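Local coordinates for protein FMN Adenylyltransferase (Candida glabrata, PDB 3FWK) that probably transfers the adenylyl group of ATP to FMN, the last step in making the flavin cofactor FAD, at residues A[201-210]-A[291-300]; A[214-222]-A[268-278]. One frame throughout, in Å; residues are numbered along the deposited sequence.

How the contacts relate
Both contacts pin parts of the C-terminal region onto the stretch that begins with helix 202-212, and their centres lie about 17 Å apart. Contact 1 is the more deeply set: half of its touching residues are buried and none is exposed. Contact 2 lies further out and keeps fewer residues buried. Contact 1 adds direct hydrogen bonds to its water bridge, while in contact 2 the polar links between the segments run through waters, beside aliphatic and tyrosine packing. They meet where G291 N lies 2.8 Å from Y220 O, a probable hydrogen bond, and where the rings of W206 and Y220 stand edge-to-face. L209 of the helix packs on I216 of the loop that follows it.

Contact 1. Residues A[201-210]-A[291-300]; sequences NLANIWSFLL and GWYLVDDKLE
W206 lays one face of its indole on the main chain of G291 and W292, with W292 CB alongside: W292 CA sits 3.5 Å from the centroid of its five-membered ring, only 6° off the normal, in a CH-pi contact. The carbonyl carbon of G291 lies over the same face. At the ring's edge, NE1 donates to L294 O at 2.9 Å; the bond is bent, but it gives the buried N-H a partner and would favour this turn of the ring. W292 CG lies between its own backbone N and carbonyl carbon (chi1 49°), so that the two side chains cross at about a right angle, with W206 CZ3 at the edge of the W292 ring. L210 covers a face of that ring, with CD2 4.1 Å from the centroid of the six-membered ring.

Further toward the start of the helix, L202 CD2 rests on L294 CD2 at 3.8 Å. L202 N, in the first helical turn, donates to D297 OD1 (2.8 Å, 156° at the hydrogen) on the syn side of the carboxylate, somewhat out of its plane. R169 also forms a salt bridge to this oxygen. D297 OD2 receives a water that donates to V295 O as well and accepts from A203 N. E300 brings its carboxylate near L202 CD1 and pairs with K69 and R169. The contact thus clamps a C-terminal loop along helix 202-212, part of the phosphoadenosine phosphosulfate reductase-type domain in this Rossmann-like protein.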
loop_
_atom_site.group_PDB
_atom_site.type_symbol
_atom_site.label_atom_id
_atom_site.label_comp_id
_atom_site.label_asym_id
_atom_site.label_seq_id
_atom_site.Cartn_x
_atom_site.Cartn_y
_atom_site.Cartn_z
ATOM N N ASN A 201 -2.920 0.892 11.872
ATOM C CA ASN A 201 -2.451 2.241 12.112
ATOM C C ASN A 201 -1.186 2.522 11.308
ATOM O O ASN A 201 -0.512 1.597 10.827
ATOM C CB ASN A 201 -2.059 2.386 13.635
ATOM C CG ASN A 201 -3.105 1.819 14.592
ATOM O OD1 ASN A 201 -4.229 2.314 14.617
ATOM N ND2 ASN A 201 -2.722 0.817 15.403
ATOM N N LEU A 202 -0.842 3.805 11.195
ATOM C CA LEU A 202 0.322 4.226 10.429
ATOM C C LEU A 202 1.580 3.490 10.905
ATOM O O LEU A 202 2.369 3.030 10.086
ATOM C CB LEU A 202 0.482 5.741 10.544
ATOM C CG LEU A 202 1.690 6.353 9.812
ATOM C CD1 LEU A 202 1.677 5.995 8.320
ATOM C CD2 LEU A 202 1.723 7.852 10.059
ATOM N N ALA A 203 1.792 3.362 12.222
ATOM C CA ALA A 203 2.988 2.703 12.699
ATOM C C ALA A 203 3.045 1.242 12.265
ATOM O O ALA A 203 4.139 0.692 12.039
ATOM C CB ALA A 203 3.049 2.801 14.236
ATOM N N ASN A 204 1.890 0.587 12.217
ATOM C CA ASN A 204 1.857 -0.799 11.763
ATOM C C ASN A 204 2.262 -0.926 10.288
ATOM O O ASN A 204 2.973 -1.859 9.914
ATOM C CB ASN A 204 0.475 -1.405 11.952
ATOM C CG ASN A 204 -0.059 -1.222 13.362
ATOM O OD1 ASN A 204 -1.182 -0.758 13.505
ATOM N ND2 ASN A 204 0.731 -1.588 14.377
ATOM N N ILE A 205 1.748 -0.009 9.468
ATOM C CA ILE A 205 2.083 0.030 8.053
ATOM C C ILE A 205 3.621 0.140 7.892
ATOM O O ILE A 205 4.220 -0.635 7.154
ATOM C CB ILE A 205 1.359 1.206 7.380
ATOM C CG1 ILE A 205 -0.170 1.018 7.373
ATOM C CG2 ILE A 205 1.928 1.417 5.946
ATOM C CD1 ILE A 205 -0.659 -0.086 6.515
ATOM N N TRP A 206 4.252 1.106 8.574
ATOM C CA TRP A 206 5.708 1.258 8.409
ATOM C C TRP A 206 6.457 0.018 8.907
ATOM O O TRP A 206 7.383 -0.443 8.252
ATOM C CB TRP A 206 6.252 2.498 9.098
ATOM C CG TRP A 206 5.790 3.824 8.671
ATOM C CD1 TRP A 206 5.349 4.817 9.474
ATOM C CD2 TRP A 206 5.829 4.381 7.350
ATOM N NE1 TRP A 206 5.104 5.949 8.758
ATOM C CE2 TRP A 206 5.386 5.705 7.447
ATOM C CE3 TRP A 206 6.205 3.881 6.093
ATOM C CZ2 TRP A 206 5.309 6.562 6.351
ATOM C CZ3 TRP A 206 6.127 4.743 5.000
ATOM C CH2 TRP A 206 5.694 6.054 5.141
ATOM N N SER A 207 6.051 -0.525 10.055
ATOM C CA SER A 207 6.774 -1.658 10.627
ATOM C C SER A 207 6.788 -2.838 9.647
ATOM O O SER A 207 7.848 -3.411 9.362
ATOM C CB SER A 207 6.124 -2.083 11.926
ATOM O OG SER A 207 6.783 -3.228 12.443
ATOM N N PHE A 208 5.625 -3.197 9.136
ATOM C CA PHE A 208 5.523 -4.334 8.263
ATOM C C PHE A 208 6.231 -4.058 6.929
ATOM O O PHE A 208 6.959 -4.912 6.406
ATOM C CB PHE A 208 4.068 -4.691 8.060
ATOM C CG PHE A 208 3.891 -5.955 7.265
ATOM C CD1 PHE A 208 4.150 -7.199 7.845
ATOM C CD2 PHE A 208 3.476 -5.926 5.941
ATOM C CE1 PHE A 208 3.986 -8.364 7.137
ATOM C CE2 PHE A 208 3.293 -7.095 5.219
ATOM C CZ PHE A 208 3.567 -8.317 5.810
ATOM N N LEU A 209 6.005 -2.889 6.358
ATOM C CA LEU A 209 6.613 -2.598 5.078
ATOM C C LEU A 209 8.133 -2.587 5.150
ATOM O O LEU A 209 8.787 -3.104 4.255
ATOM C CB LEU A 209 6.100 -1.270 4.542
ATOM C CG LEU A 209 6.150 -1.032 3.023
ATOM C CD1 LEU A 209 5.548 -2.233 2.230
ATOM C CD2 LEU A 209 5.364 0.240 2.709
ATOM N N LEU A 210 8.677 -1.995 6.198
ATOM C CA LEU A 210 10.125 -1.965 6.346
ATOM C C LEU A 210 10.686 -3.364 6.557
ATOM O O LEU A 210 11.717 -3.724 5.949
ATOM C CB LEU A 210 10.518 -1.013 7.482
ATOM C CG LEU A 210 10.295 0.468 7.185
ATOM C CD1 LEU A 210 10.359 1.255 8.474
ATOM C CD2 LEU A 210 11.327 1.003 6.161
ATOM N N GLY A 291 9.638 9.120 5.710
ATOM C CA GLY A 291 8.260 9.115 6.188
ATOM C C GLY A 291 8.022 8.249 7.395
ATOM O O GLY A 291 7.122 8.543 8.196
ATOM N N TRP A 292 8.816 7.180 7.538
ATOM C CA TRP A 292 8.668 6.264 8.675
ATOM C C TRP A 292 9.163 6.836 10.007
ATOM O O TRP A 292 9.055 6.159 11.013
ATOM C CB TRP A 292 9.302 4.908 8.359
ATOM C CG TRP A 292 10.682 4.951 7.801
ATOM C CD1 TRP A 292 11.849 4.885 8.493
ATOM C CD2 TRP A 292 11.034 4.958 6.405
ATOM N NE1 TRP A 292 12.933 4.887 7.604
ATOM C CE2 TRP A 292 12.452 4.902 6.326
ATOM C CE3 TRP A 292 10.284 4.978 5.224
ATOM C CZ2 TRP A 292 13.133 4.877 5.100
ATOM C CZ3 TRP A 292 10.945 4.969 4.010
ATOM C CH2 TRP A 292 12.358 4.907 3.953
ATOM N N TYR A 293 9.605 8.093 10.024
ATOM C CA TYR A 293 9.771 8.819 11.287
ATOM C C TYR A 293 8.468 9.442 11.783
ATOM O O TYR A 293 8.459 9.979 12.895
ATOM C CB TYR A 293 10.880 9.855 11.180
ATOM C CG TYR A 293 12.261 9.260 11.279
ATOM C CD1 TYR A 293 12.823 8.577 10.206
ATOM C CD2 TYR A 293 12.996 9.350 12.465
ATOM C CE1 TYR A 293 14.114 8.015 10.293
ATOM C CE2 TYR A 293 14.278 8.795 12.553
ATOM C CZ TYR A 293 14.837 8.154 11.462
ATOM O OH TYR A 293 16.105 7.603 11.557
ATOM N N LEU A 294 7.395 9.370 10.989
ATOM C CA LEU A 294 6.075 9.801 11.465
ATOM C C LEU A 294 5.220 8.612 11.879
ATOM O O LEU A 294 5.010 7.700 11.072
ATOM C CB LEU A 294 5.335 10.557 10.339
ATOM C CG LEU A 294 4.053 11.233 10.855
ATOM C CD1 LEU A 294 4.407 12.569 11.525
ATOM C CD2 LEU A 294 3.014 11.461 9.748
ATOM N N VAL A 295 4.706 8.635 13.115
ATOM C CA VAL A 295 3.827 7.568 13.559
ATOM C C VAL A 295 2.484 8.098 14.053
ATOM O O VAL A 295 1.625 7.306 14.437
ATOM C CB VAL A 295 4.471 6.655 14.635
ATOM C CG1 VAL A 295 5.655 5.873 14.012
ATOM C CG2 VAL A 295 4.929 7.496 15.838
ATOM N N ASP A 296 2.254 9.407 13.988
ATOM C CA ASP A 296 0.952 9.971 14.380
ATOM C C ASP A 296 0.017 10.042 13.185
ATOM O O ASP A 296 0.191 10.866 12.286
ATOM C CB ASP A 296 1.196 11.353 14.998
ATOM C CG ASP A 296 -0.067 12.003 15.539
ATOM O OD1 ASP A 296 -1.203 11.518 15.261
ATOM O OD2 ASP A 296 0.098 13.027 16.240
ATOM N N ASP A 297 -1.022 9.191 13.199
ATOM C CA ASP A 297 -1.984 9.128 12.118
ATOM C C ASP A 297 -2.606 10.471 11.820
ATOM O O ASP A 297 -2.955 10.716 10.667
ATOM C CB ASP A 297 -3.102 8.124 12.406
ATOM C CG ASP A 297 -2.561 6.709 12.641
ATOM O OD1 ASP A 297 -2.739 5.850 11.766
ATOM O OD2 ASP A 297 -1.913 6.467 13.710
ATOM N N LYS A 298 -2.755 11.323 12.832
ATOM C CA LYS A 298 -3.440 12.611 12.616
ATOM C C LYS A 298 -2.633 13.535 11.733
ATOM O O LYS A 298 -3.188 14.477 11.189
ATOM C CB LYS A 298 -3.698 13.323 13.939
ATOM C CG LYS A 298 -4.722 12.583 14.808
ATOM C CD LYS A 298 -4.990 13.270 16.137
ATOM C CE LYS A 298 -3.788 13.280 17.057
ATOM N NZ LYS A 298 -3.168 11.926 17.220
ATOM N N LEU A 299 -1.324 13.289 11.617
ATOM C CA LEU A 299 -0.435 14.174 10.873
ATOM C C LEU A 299 -0.011 13.597 9.530
ATOM O O LEU A 299 0.795 14.201 8.813
ATOM C CB LEU A 299 0.804 14.463 11.701
ATOM C CG LEU A 299 0.554 15.118 13.066
ATOM C CD1 LEU A 299 1.883 15.259 13.796
ATOM C CD2 LEU A 299 -0.141 16.454 12.936
ATOM N N GLU A 300 -0.599 12.473 9.136
ATOM C CA GLU A 300 -0.215 11.799 7.919
ATOM C C GLU A 300 -0.336 12.673 6.667
ATOM O O GLU A 300 0.497 12.568 5.763
ATOM C CB GLU A 300 -1.028 10.509 7.780
ATOM C CG GLU A 300 -0.610 9.613 6.632
ATOM C CD GLU A 300 -1.295 8.260 6.653
ATOM O OE1 GLU A 300 -1.922 7.910 7.669
ATOM O OE2 GLU A 300 -1.198 7.534 5.646
HETATM O O HOH W 1 -5.104 3.966 12.963
HETATM O O HOH W 2 0.329 4.951 14.141
#

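Contact 2. Residues A[214-222]-A[268-278]; sequences EPICELYRY and AEPIPIADEDL
The segments run side by side in the same direction, their CA atoms 4.9 Å apart at P215 and P270 but 9.0 Å at Y222 and L278. Waters replace direct backbone bonds. One accepts from I271 N and donates to I216 O at 2.8 Å; another accepts from E218 N and can donate to I271 O, 2.8 Å away. I271 is thus linked on both sides like a residue in a parallel strand pair, but at one remove.

At the near end P215 CG touches A268 CB at 3.7 Å. In one of its two conformers the bent E218 chain lays CG 3.2 Å from I271 O and its CD end near P270 CB. In I273, chi1 of 66° sets CG1 between the backbone N and carbonyl carbon, so CD1 sits over the centre of the Y222 ring, 3.8 Å from the centroid and 11° off the normal. CG2 meets the carbonyl carbon of E218 at 3.6 Å, L219 CD2 and Y222 CE2. A third water links Y222 OH with I273 N. This packing and these water bridges join the loop after helix 202-212 to the extended lead-in of helix 275-282, at the margin of the Rossmann-like fold.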
loop_
_atom_site.group_PDB
_atom_site.type_symbol
_atom_site.label_atom_id
_atom_site.label_comp_id
_atom_site.label_asym_id
_atom_site.label_seq_id
_atom_site.Cartn_x
_atom_site.Cartn_y
_atom_site.Cartn_z
ATOM N N GLU A 214 10.651 -5.395 0.723
ATOM C CA GLU A 214 10.167 -5.218 -0.654
ATOM C C GLU A 214 10.475 -3.786 -1.082
ATOM O O GLU A 214 10.470 -2.861 -0.265
ATOM C CB GLU A 214 8.681 -5.509 -0.698
ATOM C CG GLU A 214 8.422 -6.962 -0.647
ATOM C CD GLU A 214 8.937 -7.662 -1.920
ATOM O OE1 GLU A 214 8.380 -7.411 -2.980
ATOM O OE2 GLU A 214 9.941 -8.394 -1.851
ATOM N N PRO A 215 10.688 -3.570 -2.388
ATOM C CA PRO A 215 10.814 -2.188 -2.886
ATOM C C PRO A 215 9.533 -1.446 -2.562
ATOM O O PRO A 215 8.446 -1.983 -2.763
ATOM C CB PRO A 215 10.955 -2.377 -4.436
ATOM C CG PRO A 215 11.483 -3.785 -4.584
ATOM C CD PRO A 215 10.793 -4.571 -3.464
ATOM N N ILE A 216 9.647 -0.203 -2.145
ATOM C CA ILE A 216 8.476 0.631 -1.899
ATOM C C ILE A 216 8.592 1.895 -2.733
ATOM O O ILE A 216 9.651 2.171 -3.316
ATOM C CB ILE A 216 8.312 0.996 -0.420
ATOM C CG1 ILE A 216 9.451 1.889 0.053
ATOM C CG2 ILE A 216 8.248 -0.305 0.436
ATOM C CD1 ILE A 216 9.288 2.352 1.502
ATOM N N CYS A 217 7.507 2.679 -2.808
ATOM C CA CYS A 217 7.608 3.943 -3.533
ATOM C C CYS A 217 8.638 4.844 -2.877
ATOM O O CYS A 217 8.480 5.206 -1.698
ATOM C CB CYS A 217 6.273 4.622 -3.588
ATOM S SG CYS A 217 6.342 6.187 -4.548
ATOM N N GLU A 218 9.696 5.223 -3.599
ATOM C CA GLU A 218 10.813 5.846 -2.923
ATOM C C GLU A 218 10.570 7.298 -2.544
ATOM O O GLU A 218 11.377 7.899 -1.839
ATOM C CB GLU A 218 12.148 5.616 -3.684
ATOM C CG GLU A 218 12.771 4.237 -3.408
ATOM C CD GLU A 218 13.273 4.110 -1.969
ATOM O OE1 GLU A 218 12.740 3.270 -1.246
ATOM O OE2 GLU A 218 14.168 4.877 -1.556
ATOM N N LEU A 219 9.415 7.871 -2.914
ATOM C CA LEU A 219 9.059 9.175 -2.349
ATOM C C LEU A 219 9.049 9.183 -0.814
ATOM O O LEU A 219 9.386 10.193 -0.205
ATOM C CB LEU A 219 7.706 9.662 -2.892
ATOM C CG LEU A 219 7.742 10.011 -4.386
ATOM C CD1 LEU A 219 6.316 10.296 -4.870
ATOM C CD2 LEU A 219 8.708 11.183 -4.696
ATOM N N TYR A 220 8.633 8.080 -0.179
ATOM C CA TYR A 220 8.601 8.073 1.294
ATOM C C TYR A 220 9.978 8.318 1.872
ATOM O O TYR A 220 10.116 8.970 2.920
ATOM C CB TYR A 220 8.021 6.746 1.802
ATOM C CG TYR A 220 6.606 6.501 1.355
ATOM C CD1 TYR A 220 5.585 7.416 1.638
ATOM C CD2 TYR A 220 6.291 5.349 0.607
ATOM C CE1 TYR A 220 4.271 7.171 1.196
ATOM C CE2 TYR A 220 4.980 5.097 0.192
ATOM C CZ TYR A 220 4.007 5.995 0.480
ATOM O OH TYR A 220 2.742 5.719 0.017
ATOM N N ARG A 221 11.030 7.841 1.199
ATOM C CA ARG A 221 12.401 8.038 1.655
ATOM C C ARG A 221 12.765 9.520 1.778
ATOM O O ARG A 221 13.664 9.858 2.527
ATOM C CB ARG A 221 13.351 7.276 0.706
ATOM C CG ARG A 221 14.835 7.466 0.995
ATOM C CD ARG A 221 15.255 6.768 2.334
ATOM N NE ARG A 221 16.682 7.022 2.595
ATOM C CZ ARG A 221 17.149 8.133 3.152
ATOM N NH1 ARG A 221 16.327 9.089 3.598
ATOM N NH2 ARG A 221 18.458 8.292 3.295
ATOM N N TYR A 222 12.125 10.356 0.972
ATOM C CA TYR A 222 12.437 11.773 0.902
ATOM C C TYR A 222 11.569 12.632 1.814
ATOM O O TYR A 222 11.662 13.861 1.783
ATOM C CB TYR A 222 12.354 12.257 -0.553
ATOM C CG TYR A 222 13.525 11.731 -1.393
ATOM C CD1 TYR A 222 14.608 12.553 -1.674
ATOM C CD2 TYR A 222 13.532 10.445 -1.903
ATOM C CE1 TYR A 222 15.706 12.091 -2.408
ATOM C CE2 TYR A 222 14.623 9.961 -2.624
ATOM C CZ TYR A 222 15.702 10.792 -2.877
ATOM O OH TYR A 222 16.785 10.330 -3.587
ATOM N N ALA A 268 15.620 -8.149 -4.972
ATOM C CA ALA A 268 15.135 -6.870 -5.446
ATOM C C ALA A 268 15.975 -5.740 -4.879
ATOM O O ALA A 268 16.845 -5.959 -4.012
ATOM C CB ALA A 268 13.718 -6.696 -5.009
ATOM N N GLU A 269 15.631 -4.520 -5.302
ATOM C CA GLU A 269 16.393 -3.278 -5.079
ATOM C C GLU A 269 15.407 -2.119 -5.089
ATOM O O GLU A 269 14.451 -2.139 -5.879
ATOM C CB GLU A 269 17.286 -2.991 -6.319
ATOM C CG GLU A 269 18.394 -3.973 -6.627
ATOM C CD GLU A 269 19.531 -3.301 -7.398
ATOM O OE1 GLU A 269 19.330 -2.877 -8.568
ATOM O OE2 GLU A 269 20.626 -3.180 -6.817
ATOM N N PRO A 270 15.667 -1.062 -4.299
ATOM C CA PRO A 270 14.869 0.154 -4.474
ATOM C C PRO A 270 15.087 0.764 -5.850
ATOM O O PRO A 270 16.183 0.670 -6.439
ATOM C CB PRO A 270 15.418 1.107 -3.395
ATOM C CG PRO A 270 16.077 0.244 -2.407
ATOM C CD PRO A 270 16.636 -0.917 -3.188
ATOM N N ILE A 271 14.058 1.439 -6.323
ATOM C CA ILE A 271 14.168 2.148 -7.609
ATOM C C ILE A 271 14.187 3.648 -7.292
ATOM O O ILE A 271 13.301 4.150 -6.601
ATOM C CB ILE A 271 13.019 1.751 -8.545
ATOM C CG1 ILE A 271 13.103 0.267 -8.864
ATOM C CG2 ILE A 271 13.010 2.666 -9.776
ATOM C CD1 ILE A 271 14.305 -0.116 -9.594
ATOM N N PRO A 272 15.175 4.381 -7.807
ATOM C CA PRO A 272 15.236 5.806 -7.496
ATOM C C PRO A 272 14.024 6.574 -7.973
ATOM O O PRO A 272 13.366 6.195 -8.948
ATOM C CB PRO A 272 16.543 6.286 -8.163
ATOM C CG PRO A 272 16.890 5.197 -9.138
ATOM C CD PRO A 272 16.305 3.928 -8.644
ATOM N N ILE A 273 13.758 7.677 -7.296
ATOM C CA ILE A 273 12.644 8.536 -7.690
ATOM C C ILE A 273 12.866 9.085 -9.118
ATOM O O ILE A 273 13.982 9.188 -9.609
ATOM C CB ILE A 273 12.375 9.659 -6.664
ATOM C CG1 ILE A 273 13.501 10.682 -6.569
ATOM C CG2 ILE A 273 12.061 9.010 -5.285
ATOM C CD1 ILE A 273 13.148 11.808 -5.640
ATOM N N ALA A 274 11.775 9.472 -9.750
ATOM C CA ALA A 274 11.828 10.078 -11.052
ATOM C C ALA A 274 12.641 11.369 -10.978
ATOM O O ALA A 274 12.565 12.116 -9.988
ATOM C CB ALA A 274 10.395 10.372 -11.512
ATOM N N ASP A 275 13.355 11.661 -12.080
ATOM C CA ASP A 275 14.164 12.871 -12.215
ATOM C C ASP A 275 13.390 14.143 -11.886
ATOM O O ASP A 275 13.911 15.058 -11.279
ATOM C CB ASP A 275 14.696 13.019 -13.647
ATOM C CG ASP A 275 15.759 12.009 -13.991
ATOM O OD1 ASP A 275 16.069 11.899 -15.204
ATOM O OD2 ASP A 275 16.302 11.327 -13.088
ATOM N N GLU A 276 12.140 14.209 -12.332
ATOM C CA GLU A 276 11.324 15.406 -12.150
ATOM C C GLU A 276 10.937 15.567 -10.685
ATOM O O GLU A 276 10.808 16.706 -10.181
ATOM C CB GLU A 276 10.082 15.388 -13.063
ATOM C CG GLU A 276 9.094 14.255 -12.769
ATOM C CD GLU A 276 7.946 14.134 -13.773
ATOM O OE1 GLU A 276 6.821 14.580 -13.458
ATOM O OE2 GLU A 276 8.177 13.512 -14.850
ATOM N N ASP A 277 10.784 14.442 -9.968
ATOM C CA ASP A 277 10.439 14.506 -8.548
ATOM C C ASP A 277 11.657 14.889 -7.704
ATOM O O ASP A 277 11.554 15.653 -6.756
ATOM C CB ASP A 277 9.816 13.188 -8.084
ATOM C CG ASP A 277 8.419 12.986 -8.661
ATOM O OD1 ASP A 277 7.758 13.997 -8.971
ATOM O OD2 ASP A 277 7.963 11.821 -8.812
ATOM N N LEU A 278 12.854 14.422 -8.088
ATOM C CA LEU A 278 14.051 14.856 -7.388
ATOM C C LEU A 278 14.265 16.361 -7.544
ATOM O O LEU A 278 14.617 17.030 -6.574
ATOM C CB LEU A 278 15.286 14.069 -7.875
ATOM C CG LEU A 278 16.583 14.460 -7.161
ATOM C CD1 LEU A 278 16.538 14.090 -5.632
ATOM C CD2 LEU A 278 17.785 13.812 -7.804
HETATM O O HOH W 3 11.185 1.150 -5.483
HETATM O O HOH W 4 10.550 3.907 -6.161
HETATM O O HOH W 5 16.114 8.402 -5.362
#